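Local coordinates for mannosylglycerate hydrolase MGH1-like glycoside hydrolase domain-containing protein (Thermus thermophilus HB8, PDB 4WVA) that hydrolyses the compatible solute mannosylglycerate to mannose and glycerate, probably also cleaving glucosylglycerate, as a GH63 glycosidase with an (alpha/alpha)6-barrel, at residues Q53-L58 with P105-V110; A137-L142 with A239-A244; L318-A323 with A372-R377. All coordinates share one frame; numbering follows the deposited sequence.

Contact 1 of 3, residues Q53-L58 with P105-V110; sequences QELLCL and PVVATV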
loop_
_atom_site.group_PDB
_atom_site.type_symbol
_atom_site.label_atom_id
_atom_site.label_comp_id
_atom_site.label_asym_id
_atom_site.label_seq_id
_atom_site.Cartn_x
_atom_site.Cartn_y
_atom_site.Cartn_z
ATOM N N GLN A 53 -17.926 23.507 18.803
ATOM C CA GLN A 53 -19.103 24.271 18.408
ATOM C C GLN A 53 -19.028 24.723 16.955
ATOM O O GLN A 53 -20.039 24.721 16.246
ATOM C CB GLN A 53 -19.318 25.461 19.349
ATOM C CG GLN A 53 -19.864 25.071 20.718
ATOM C CD GLN A 53 -21.247 24.436 20.644
ATOM O OE1 GLN A 53 -22.063 24.774 19.760
ATOM N NE2 GLN A 53 -21.520 23.500 21.556
ATOM N N GLU A 54 -17.829 25.110 16.518
ATOM C CA GLU A 54 -17.594 25.479 15.127
ATOM C C GLU A 54 -18.158 24.423 14.182
ATOM O O GLU A 54 -18.797 24.762 13.184
ATOM C CB GLU A 54 -16.097 25.693 14.839
ATOM C CG GLU A 54 -15.825 26.324 13.477
ATOM C CD GLU A 54 -16.013 27.829 13.439
ATOM O OE1 GLU A 54 -15.907 28.469 14.509
ATOM O OE2 GLU A 54 -16.220 28.379 12.326
ATOM N N LEU A 55 -17.887 23.146 14.472
ATOM C CA LEU A 55 -18.267 22.079 13.554
ATOM C C LEU A 55 -19.715 21.645 13.786
ATOM O O LEU A 55 -20.410 21.249 12.855
ATOM C CB LEU A 55 -17.313 20.907 13.693
ATOM C CG LEU A 55 -15.842 21.304 13.501
ATOM C CD1 LEU A 55 -14.989 20.058 13.585
ATOM C CD2 LEU A 55 -15.654 22.072 12.198
ATOM N N LEU A 56 -20.189 21.697 15.024
ATOM C CA LEU A 56 -21.612 21.422 15.257
ATOM C C LEU A 56 -22.443 22.382 14.434
ATOM O O LEU A 56 -23.454 22.003 13.823
ATOM C CB LEU A 56 -21.977 21.601 16.729
ATOM C CG LEU A 56 -21.393 20.580 17.696
ATOM C CD1 LEU A 56 -21.702 20.961 19.140
ATOM C CD2 LEU A 56 -21.971 19.232 17.381
ATOM N N CYS A 57 -22.040 23.648 14.450
ATOM C CA CYS A 57 -22.790 24.686 13.746
ATOM C C CYS A 57 -22.809 24.416 12.237
ATOM O O CYS A 57 -23.845 24.494 11.592
ATOM C CB CYS A 57 -22.178 26.041 14.056
ATOM S SG CYS A 57 -23.022 27.442 13.306
ATOM N N LEU A 58 -21.637 24.104 11.672
ATOM C CA LEU A 58 -21.529 23.771 10.261
ATOM C C LEU A 58 -22.527 22.668 9.845
ATOM O O LEU A 58 -23.246 22.811 8.848
ATOM C CB LEU A 58 -20.090 23.355 9.947
ATOM C CG LEU A 58 -19.798 22.913 8.515
ATOM C CD1 LEU A 58 -20.076 24.002 7.505
ATOM C CD2 LEU A 58 -18.352 22.427 8.440
ATOM N N PRO A 105 -13.376 17.969 1.945
ATOM C CA PRO A 105 -13.971 17.424 3.161
ATOM C C PRO A 105 -12.915 17.133 4.224
ATOM O O PRO A 105 -12.701 15.994 4.590
ATOM C CB PRO A 105 -14.658 16.163 2.663
ATOM C CG PRO A 105 -13.841 15.720 1.506
ATOM C CD PRO A 105 -13.402 16.987 0.832
ATOM N N VAL A 106 -12.241 18.180 4.695
ATOM C CA VAL A 106 -11.206 18.008 5.711
ATOM C C VAL A 106 -11.821 17.777 7.103
ATOM O O VAL A 106 -11.124 17.419 8.051
ATOM C CB VAL A 106 -10.231 19.196 5.683
ATOM C CG1 VAL A 106 -10.866 20.401 6.279
ATOM C CG2 VAL A 106 -8.945 18.886 6.445
ATOM N N VAL A 107 -13.142 17.897 7.227
ATOM C CA VAL A 107 -13.749 17.948 8.559
ATOM C C VAL A 107 -13.547 16.663 9.389
ATOM O O VAL A 107 -13.305 16.754 10.593
ATOM C CB VAL A 107 -15.232 18.410 8.519
ATOM C CG1 VAL A 107 -16.108 17.464 7.707
ATOM C CG2 VAL A 107 -15.753 18.628 9.930
ATOM N N ALA A 108 -13.586 15.480 8.779
ATOM C CA ALA A 108 -13.447 14.252 9.608
ATOM C C ALA A 108 -12.087 14.155 10.278
ATOM O O ALA A 108 -11.950 13.632 11.382
ATOM C CB ALA A 108 -13.714 13.002 8.789
ATOM N N THR A 109 -11.074 14.637 9.578
ATOM C CA THR A 109 -9.711 14.675 10.112
ATOM C C THR A 109 -9.649 15.562 11.355
ATOM O O THR A 109 -9.033 15.199 12.370
ATOM C CB THR A 109 -8.771 15.153 9.008
ATOM O OG1 THR A 109 -8.746 14.159 7.991
ATOM C CG2 THR A 109 -7.336 15.385 9.526
ATOM N N VAL A 110 -10.316 16.706 11.284
ATOM C CA VAL A 110 -10.358 17.619 12.415
ATOM C C VAL A 110 -11.184 17.013 13.549
ATOM O O VAL A 110 -10.791 17.081 14.707
ATOM C CB VAL A 110 -10.830 19.031 12.004
ATOM C CG1 VAL A 110 -11.017 19.904 13.234
ATOM C CG2 VAL A 110 -9.850 19.664 11.031
#

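Contact 2 of 3, residues A137-L142 with A239-A244; sequences AFHRWL and AILQRA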
loop_
_atom_site.group_PDB
_atom_site.type_symbol
_atom_site.label_atom_id
_atom_site.label_comp_id
_atom_site.label_asym_id
_atom_site.label_seq_id
_atom_site.Cartn_x
_atom_site.Cartn_y
_atom_site.Cartn_z
ATOM N N ALA A 137 -22.802 10.547 6.485
ATOM C CA ALA A 137 -23.805 10.908 5.482
ATOM C C ALA A 137 -23.240 11.852 4.428
ATOM O O ALA A 137 -23.607 11.781 3.256
ATOM C CB ALA A 137 -25.032 11.517 6.153
ATOM N N PHE A 138 -22.330 12.743 4.836
ATOM C CA PHE A 138 -21.666 13.629 3.907
ATOM C C PHE A 138 -20.753 12.832 2.952
ATOM O O PHE A 138 -20.790 13.023 1.735
ATOM C CB PHE A 138 -20.885 14.710 4.682
ATOM C CG PHE A 138 -20.043 15.629 3.828
ATOM C CD1 PHE A 138 -20.430 16.014 2.543
ATOM C CD2 PHE A 138 -18.861 16.155 4.338
ATOM C CE1 PHE A 138 -19.668 16.867 1.783
ATOM C CE2 PHE A 138 -18.098 17.024 3.586
ATOM C CZ PHE A 138 -18.491 17.380 2.308
ATOM N N HIS A 139 -19.938 11.937 3.507
ATOM C CA HIS A 139 -19.061 11.128 2.678
ATOM C C HIS A 139 -19.908 10.265 1.727
ATOM O O HIS A 139 -19.607 10.149 0.542
ATOM C CB HIS A 139 -18.160 10.260 3.543
ATOM C CG HIS A 139 -16.992 10.983 4.154
ATOM N ND1 HIS A 139 -17.087 12.205 4.799
ATOM C CD2 HIS A 139 -15.697 10.621 4.233
ATOM C CE1 HIS A 139 -15.885 12.558 5.240
ATOM N NE2 HIS A 139 -15.033 11.601 4.930
ATOM N N ARG A 140 -20.985 9.696 2.240
ATOM C CA ARG A 140 -21.869 8.897 1.399
ATOM C C ARG A 140 -22.443 9.700 0.229
ATOM O O ARG A 140 -22.503 9.204 -0.891
ATOM C CB ARG A 140 -22.983 8.298 2.237
ATOM C CG ARG A 140 -23.874 7.367 1.455
ATOM C CD ARG A 140 -24.952 6.835 2.356
ATOM N NE ARG A 140 -24.404 6.035 3.451
ATOM C CZ ARG A 140 -24.561 6.272 4.743
ATOM N NH1 ARG A 140 -25.263 7.320 5.182
ATOM N NH2 ARG A 140 -24.027 5.422 5.614
ATOM N N TRP A 141 -22.885 10.934 0.505
ATOM C CA TRP A 141 -23.362 11.833 -0.526
ATOM C C TRP A 141 -22.298 12.075 -1.592
ATOM O O TRP A 141 -22.593 12.079 -2.787
ATOM C CB TRP A 141 -23.851 13.169 0.090
ATOM C CG TRP A 141 -24.314 14.097 -0.955
ATOM C CD1 TRP A 141 -25.567 14.145 -1.496
ATOM C CD2 TRP A 141 -23.534 15.059 -1.661
ATOM N NE1 TRP A 141 -25.616 15.078 -2.491
ATOM C CE2 TRP A 141 -24.384 15.658 -2.618
ATOM C CE3 TRP A 141 -22.200 15.481 -1.583
ATOM C CZ2 TRP A 141 -23.948 16.658 -3.477
ATOM C CZ3 TRP A 141 -21.772 16.471 -2.446
ATOM C CH2 TRP A 141 -22.641 17.043 -3.376
ATOM N N LEU A 142 -21.061 12.317 -1.168
ATOM C CA LEU A 142 -20.002 12.557 -2.117
ATOM C C LEU A 142 -19.894 11.429 -3.147
ATOM O O LEU A 142 -19.867 11.696 -4.335
ATOM C CB LEU A 142 -18.655 12.785 -1.402
ATOM C CG LEU A 142 -18.478 14.100 -0.658
ATOM C CD1 LEU A 142 -17.228 14.034 0.211
ATOM C CD2 LEU A 142 -18.380 15.281 -1.608
ATOM N N ALA A 239 -7.285 14.040 -2.302
ATOM C CA ALA A 239 -6.300 13.723 -1.283
ATOM C C ALA A 239 -6.875 14.004 0.085
ATOM O O ALA A 239 -6.698 13.217 1.028
ATOM C CB ALA A 239 -5.034 14.521 -1.485
ATOM N N ILE A 240 -7.569 15.131 0.205
ATOM C CA ILE A 240 -8.209 15.499 1.476
ATOM C C ILE A 240 -9.307 14.499 1.870
ATOM O O ILE A 240 -9.423 14.094 3.050
ATOM C CB ILE A 240 -8.705 16.974 1.418
ATOM C CG1 ILE A 240 -7.488 17.911 1.527
ATOM C CG2 ILE A 240 -9.731 17.291 2.500
ATOM C CD1 ILE A 240 -7.800 19.331 1.163
ATOM N N LEU A 241 -10.095 14.063 0.889
ATOM C CA LEU A 241 -11.115 13.035 1.121
ATOM C C LEU A 241 -10.516 11.695 1.547
ATOM O O LEU A 241 -11.029 11.042 2.453
ATOM C CB LEU A 241 -11.998 12.875 -0.107
ATOM C CG LEU A 241 -13.053 11.756 -0.102
ATOM C CD1 LEU A 241 -13.977 11.833 1.105
ATOM C CD2 LEU A 241 -13.867 11.800 -1.383
ATOM N N GLN A 242 -9.430 11.276 0.904
ATOM C CA GLN A 242 -8.780 10.022 1.302
ATOM C C GLN A 242 -8.310 10.122 2.753
ATOM O O GLN A 242 -8.504 9.205 3.536
ATOM C CB GLN A 242 -7.615 9.700 0.371
ATOM C CG GLN A 242 -6.755 8.502 0.787
ATOM C CD GLN A 242 -7.426 7.138 0.607
ATOM O OE1 GLN A 242 -8.506 7.015 0.024
ATOM N NE2 GLN A 242 -6.768 6.104 1.122
ATOM N N ARG A 243 -7.649 11.229 3.106
ATOM C CA ARG A 243 -7.223 11.418 4.491
ATOM C C ARG A 243 -8.422 11.391 5.436
ATOM O O ARG A 243 -8.379 10.729 6.482
ATOM C CB ARG A 243 -6.429 12.708 4.659
ATOM C CG ARG A 243 -6.035 13.026 6.092
ATOM C CD ARG A 243 -5.235 11.947 6.799
ATOM N NE ARG A 243 -4.908 12.362 8.160
ATOM C CZ ARG A 243 -3.827 13.077 8.507
ATOM N NH1 ARG A 243 -2.932 13.439 7.614
ATOM N NH2 ARG A 243 -3.640 13.420 9.769
ATOM N N ALA A 244 -9.494 12.081 5.056
ATOM C CA ALA A 244 -10.668 12.164 5.891
ATOM C C ALA A 244 -11.327 10.791 6.061
ATOM O O ALA A 244 -11.794 10.479 7.148
ATOM C CB ALA A 244 -11.640 13.180 5.329
#

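Contact 3 of 3, residues L318-A323 with A372-R377; sequences LLAQEA and AALAAR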
loop_
_atom_site.group_PDB
_atom_site.type_symbol
_atom_site.label_atom_id
_atom_site.label_comp_id
_atom_site.label_asym_id
_atom_site.label_seq_id
_atom_site.Cartn_x
_atom_site.Cartn_y
_atom_site.Cartn_z
ATOM N N LEU A 318 10.383 12.250 -4.684
ATOM C CA LEU A 318 10.289 13.050 -5.922
ATOM C C LEU A 318 9.516 14.363 -5.676
ATOM O O LEU A 318 9.882 15.439 -6.193
ATOM C CB LEU A 318 9.698 12.228 -7.080
ATOM C CG LEU A 318 10.577 11.037 -7.488
ATOM C CD1 LEU A 318 9.830 10.129 -8.438
ATOM C CD2 LEU A 318 11.860 11.505 -8.139
ATOM N N LEU A 319 8.453 14.298 -4.867
ATOM C CA LEU A 319 7.785 15.526 -4.435
ATOM C C LEU A 319 8.707 16.429 -3.598
ATOM O O LEU A 319 8.677 17.661 -3.766
ATOM C CB LEU A 319 6.491 15.209 -3.673
ATOM C CG LEU A 319 5.322 14.677 -4.499
ATOM C CD1 LEU A 319 4.125 14.360 -3.594
ATOM C CD2 LEU A 319 4.910 15.691 -5.565
ATOM N N ALA A 320 9.509 15.841 -2.713
ATOM C CA ALA A 320 10.455 16.624 -1.900
ATOM C C ALA A 320 11.429 17.388 -2.804
ATOM O O ALA A 320 11.707 18.561 -2.577
ATOM C CB ALA A 320 11.207 15.741 -0.932
ATOM N N GLN A 321 11.900 16.722 -3.851
ATOM C CA GLN A 321 12.768 17.357 -4.844
ATOM C C GLN A 321 12.062 18.502 -5.547
ATOM O O GLN A 321 12.640 19.575 -5.745
ATOM C CB GLN A 321 13.274 16.325 -5.857
ATOM C CG GLN A 321 14.217 15.335 -5.220
ATOM C CD GLN A 321 14.833 14.353 -6.199
ATOM O OE1 GLN A 321 14.175 13.853 -7.100
ATOM N NE2 GLN A 321 16.105 14.070 -6.012
ATOM N N GLU A 322 10.795 18.297 -5.893
ATOM C CA GLU A 322 10.041 19.335 -6.559
ATOM C C GLU A 322 9.846 20.548 -5.645
ATOM O O GLU A 322 9.983 21.677 -6.105
ATOM C CB GLU A 322 8.693 18.817 -7.063
ATOM C CG GLU A 322 7.958 19.800 -7.962
ATOM C CD GLU A 322 8.616 20.017 -9.323
ATOM O OE1 GLU A 322 9.502 19.221 -9.729
ATOM O OE2 GLU A 322 8.208 20.971 -10.007
ATOM N N ALA A 323 9.526 20.324 -4.367
ATOM C CA ALA A 323 9.376 21.428 -3.431
ATOM C C ALA A 323 10.677 22.207 -3.316
ATOM O O ALA A 323 10.675 23.433 -3.294
ATOM C CB ALA A 323 8.950 20.950 -2.063
ATOM N N ALA A 372 11.793 15.803 7.502
ATOM C CA ALA A 372 11.664 16.727 8.631
ATOM C C ALA A 372 12.144 18.138 8.282
ATOM O O ALA A 372 11.538 19.135 8.706
ATOM C CB ALA A 372 12.435 16.189 9.831
ATOM N N ALA A 373 13.227 18.229 7.512
ATOM C CA ALA A 373 13.800 19.533 7.148
ATOM C C ALA A 373 12.834 20.335 6.296
ATOM O O ALA A 373 12.633 21.530 6.510
ATOM C CB ALA A 373 15.117 19.349 6.411
ATOM N N LEU A 374 12.221 19.664 5.329
ATOM C CA LEU A 374 11.237 20.298 4.489
ATOM C C LEU A 374 9.995 20.709 5.280
ATOM O O LEU A 374 9.486 21.819 5.120
ATOM C CB LEU A 374 10.881 19.363 3.341
ATOM C CG LEU A 374 10.210 19.849 2.075
ATOM C CD1 LEU A 374 10.708 21.192 1.553
ATOM C CD2 LEU A 374 10.440 18.767 1.020
ATOM N N ALA A 375 9.511 19.837 6.153
ATOM C CA ALA A 375 8.375 20.210 7.019
ATOM C C ALA A 375 8.712 21.444 7.865
ATOM O O ALA A 375 7.903 22.374 8.008
ATOM C CB ALA A 375 7.966 19.044 7.903
ATOM N N ALA A 376 9.932 21.472 8.402
ATOM C CA ALA A 376 10.363 22.598 9.240
ATOM C C ALA A 376 10.463 23.898 8.447
ATOM O O ALA A 376 10.150 24.975 8.952
ATOM C CB ALA A 376 11.697 22.267 9.892
ATOM N N ARG A 377 10.914 23.796 7.206
ATOM C CA ARG A 377 10.988 24.951 6.317
ATOM C C ARG A 377 9.604 25.528 6.007
ATOM O O ARG A 377 9.423 26.737 5.995
ATOM C CB ARG A 377 11.736 24.539 5.039
ATOM C CG ARG A 377 11.732 25.540 3.916
ATOM C CD ARG A 377 12.406 26.844 4.248
ATOM N NE ARG A 377 12.170 27.846 3.210
ATOM C CZ ARG A 377 12.656 27.795 1.974
ATOM N NH1 ARG A 377 13.429 26.773 1.566
ATOM N NH2 ARG A 377 12.361 28.774 1.133
#

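Contact 1 of 3, residues Q53-L58 with P105-V110
L55 on helix 48-62 reaches across to V107 and V110, one turn apart at the start of helix 107-117, in a contact made entirely of methyl groups. One residue ahead of it, E54 turns its carboxylate to other partners: OE1 forms a salt bridge with R50 and a hydrogen bond with T21, and OE2 hydrogen-bonds S36. In L55 itself, chi1 of -55° sets CG beside the backbone N and opposite the carbonyl carbon; the bond to CB already aims at 105-110, and both methyls face the valines. L55 CD1 does most of the touching, lying 4.0 Å from V110 CG1. The same L55 CD1 is 4.0 Å from V107 CG2, and L55 CD2 approaches that V107 methyl to 4.1 Å. V107 has two conformers, which makes its contact with L55 less certain, since these distances hold for one of them. L55 and V107 lie alongside each other, pointing opposite ways, whereas L55 and V110 are nearly perpendicular. V110 also packs on A37 and L41 of helix 33-43, and V107 on L135 of helix 121-146. With the side chain of V107 about 5 Å from that of L33, which probably binds substrate, this buried methyl cluster is apolar helix-to-helix packing inside the (alpha/alpha)6-barrel.

Contact 2 of 3, residues A137-L142 with A239-A244
L241 meets H139 and L142, residues on successive turns of helix 121-146, and A244 completes the contact from the next turn of helix 235-254. L241 leaves its backbone at an angle to helix 121-146. With CG anti to the backbone N (chi1 175°), the side chain swings over so that its CD1 makes all of the leucine's contacts with 137-142. L241 CD1 lies 3.8 Å from H139 CD2 and 4.0 Å from H139 NE2, an approach oblique to the imidazole, the two side chains passing side by side as they run in opposing senses. Toward L142 the meeting is tip to tip, with L241 CD1 4.0 Å from L142 CD1. That L142 methyl also sits 4.0 Å above the plane of the F138 ring, offset toward its rim, which ties the leucine to its own helix. Further along, R243 turns elsewhere: NE forms a salt bridge with D247, NH1 hydrogen-bonds the carbonyl oxygen of F307, and the guanidinium makes a cation-pi contact with the F307 ring. A244 then closes the row, its CB 3.8 Å from H139 NE2 and near the plane of the imidazole at its edge. The other ring nitrogen, ND1, makes a weak hydrogen bond to L135 O. The segment axes come within 12.2 Å and run at 138° to each other, so this is broadly antiparallel, side-chain-mediated packing of two long helices in the (alpha/alpha)6-barrel.

Contact 3 of 3, residues L318-A323 with A372-R377
E322 OE2 is gripped twice, by a salt bridge from K298 NZ and a hydrogen bond from W326 NE1, while E322 OE1 pairs with R325 NH1. These bonds hold the carboxylate of a buried glutamate on helix 313-327, whose two alanines, A320 and A323, meet helix 372-389. Of segment 372-377, L374 alone reaches them. A chi1 of -161° swings the leucine away from its own backbone N and across to helix 313-327. L374 CD2 lies 3.6 Å from A320 CA and 3.7 Å from A320 CB, so this branch rests against backbone as well as side chain. L374 CD1 is 4.0 Å from A323 CB, three residues on, and L374 CD2 is also near that A323 methyl. The small alanines are consistent with the close approach, the CA atoms of A320 and L374 being 7.4 Å apart. Within the (alpha/alpha)6-barrel this is plain helix-helix packing away from the substrate-binding and catalytic residues, joining helix 313-327 to the start of helix 372-389. F366 of helix 356-368 touches both A320 and L374. One turn beyond the leucine, R377 makes a salt bridge with D381 through NE and a hydrogen bond with R331 O through NH2.

The three contacts all belong to the (alpha/alpha)6-barrel domain and follow one another along the chain. Contacts 1 and 2 are neighbours, with centres 12 Å apart. They touch directly where P105, V106 and T109 pack on I240, R243 and A244, and helix 107-117 of contact 1 is followed in the chain by helix 121-146 of contact 2. Contact 3, on helices 313-327 and 372-389, stands apart: its centre is 29 Å from that of contact 1 and 27 Å from that of contact 2. The first two thus make adjoining buried packing, with side chains about 5 to 9 Å from those of residues that probably bind substrate, while the third joins helices further from the chain centre.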